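Local coordinates for uncharacterized protein (PDB 5JVK), which probably hydrolyses O-glycosidic bonds in polysaccharides, as a family 39 glycoside hydrolase of a gut Bacteroides, at residues R123-M127 / A128-R132. Sequence-based numbering, arbitrary orientation.
Sequences RLIRM and AGFTR
Ile125 and Phe130 meet where helix 118-127 ends and the chain turns back toward the barrel: CG2 of Ile125 lies 4.0 Å from CB of Phe130, the two side chains crossing at about a right angle. With chi1 at -68°, CG1 of Ile125 stands beside the backbone N and CG2 is anti to it, which turns this methyl toward Phe130. The ring turns its edge to the helix end, with CD2 of Phe130 3.7 Å from O of Ile125. Both side chains also rest on Val108 of strand 106-109, a buried place that suits apolar residues, which have no polar side-chain atoms needing partners. Ala128 completes this closely packed side: small enough to lie against the last turn, it brings its CB to 3.5 Å from O of Ile125, while its N makes only weak bonds to O of Leu124 and O of Ile125. Gly129 closes the turn: its N donates to O of Arg126 at 3.0 Å, from above the carbonyl plane. Its phi is positive, 99°, a conformation that glycine, with no side chain, adopts without strain. The looser, partly exposed side belongs to Met127, whose flexible side chain touches Val18 and Thr20 of strand 18-20, and to Arg126, whose NH2 bonds to O of Ile97. A Schellman motif with glycine at C' thus ends the first helix of the (beta/alpha)8 barrel and leads into its second strand, 132-138.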
# COMPACT_ATOMS: atom_id res chain seq x y z
N ARG A 123 -10.81 1.26 9.62
CA ARG A 123 -10.38 0.36 10.69
C ARG A 123 -9.54 -0.79 10.12
O ARG A 123 -8.54 -1.19 10.71
CB ARG A 123 -11.60 -0.18 11.45
CG ARG A 123 -11.29 -0.97 12.72
CD ARG A 123 -12.59 -1.31 13.45
NE ARG A 123 -12.51 -2.58 14.17
CZ ARG A 123 -13.56 -3.27 14.64
NH1 ARG A 123 -14.81 -2.82 14.48
NH2 ARG A 123 -13.36 -4.43 15.27
N LEU A 124 -9.96 -1.30 8.96
CA LEU A 124 -9.21 -2.35 8.26
C LEU A 124 -7.89 -1.83 7.67
O LEU A 124 -6.90 -2.56 7.66
CB LEU A 124 -10.07 -2.99 7.16
CG LEU A 124 -11.29 -3.79 7.66
CD1 LEU A 124 -12.35 -3.92 6.58
CD2 LEU A 124 -10.87 -5.16 8.16
N ILE A 125 -7.89 -0.59 7.19
CA ILE A 125 -6.65 0.07 6.73
C ILE A 125 -5.67 0.26 7.89
O ILE A 125 -4.47 0.04 7.71
CB ILE A 125 -6.94 1.43 6.03
CG1 ILE A 125 -7.68 1.20 4.70
CG2 ILE A 125 -5.64 2.20 5.77
CD1 ILE A 125 -8.44 2.41 4.19
N ARG A 126 -6.18 0.66 9.05
CA ARG A 126 -5.35 0.86 10.25
C ARG A 126 -4.64 -0.42 10.70
O ARG A 126 -3.44 -0.39 10.99
CB ARG A 126 -6.20 1.42 11.41
CG ARG A 126 -5.52 1.46 12.78
CD ARG A 126 -4.26 2.32 12.78
NE ARG A 126 -3.59 2.28 14.09
CZ ARG A 126 -2.85 1.27 14.56
NH1 ARG A 126 -2.65 0.16 13.84
NH2 ARG A 126 -2.30 1.37 15.76
N MET A 127 -5.37 -1.53 10.76
CA MET A 127 -4.81 -2.80 11.21
C MET A 127 -3.80 -3.42 10.22
O MET A 127 -3.04 -4.32 10.60
CB MET A 127 -5.93 -3.80 11.54
CG MET A 127 -6.74 -3.42 12.77
SD MET A 127 -7.97 -4.66 13.24
CE MET A 127 -9.15 -4.50 11.90
N ALA A 128 -3.81 -2.96 8.97
CA ALA A 128 -2.78 -3.33 7.99
C ALA A 128 -1.46 -2.57 8.18
O ALA A 128 -0.45 -2.93 7.58
CB ALA A 128 -3.30 -3.11 6.57
N GLY A 129 -1.48 -1.51 9.00
CA GLY A 129 -0.28 -0.77 9.39
C GLY A 129 -0.01 0.51 8.62
O GLY A 129 1.00 1.16 8.85
N PHE A 130 -0.91 0.88 7.71
CA PHE A 130 -0.71 2.05 6.86
C PHE A 130 -0.91 3.36 7.62
O PHE A 130 -1.77 3.45 8.51
CB PHE A 130 -1.65 2.01 5.66
CG PHE A 130 -1.44 0.83 4.75
CD1 PHE A 130 -0.35 0.79 3.88
CD2 PHE A 130 -2.34 -0.24 4.75
CE1 PHE A 130 -0.15 -0.30 3.04
CE2 PHE A 130 -2.15 -1.33 3.91
CZ PHE A 130 -1.06 -1.36 3.05
N THR A 131 -0.11 4.37 7.28
CA THR A 131 -0.24 5.73 7.81
C THR A 131 -0.62 6.77 6.75
O THR A 131 -0.77 7.95 7.07
CB THR A 131 1.08 6.20 8.45
OG1 THR A 131 2.12 6.17 7.46
CG2 THR A 131 1.45 5.31 9.62
N ARG A 132 -0.77 6.34 5.49
CA ARG A 132 -1.19 7.22 4.40
C ARG A 132 -2.22 6.53 3.53
O ARG A 132 -2.22 5.30 3.42
CB ARG A 132 0.01 7.62 3.54
CG ARG A 132 1.09 8.40 4.26
CD ARG A 132 2.25 8.68 3.33
NE ARG A 132 3.38 9.32 4.01
CZ ARG A 132 3.47 10.61 4.33
NH1 ARG A 132 2.48 11.46 4.06
NH2 ARG A 132 4.56 11.06 4.94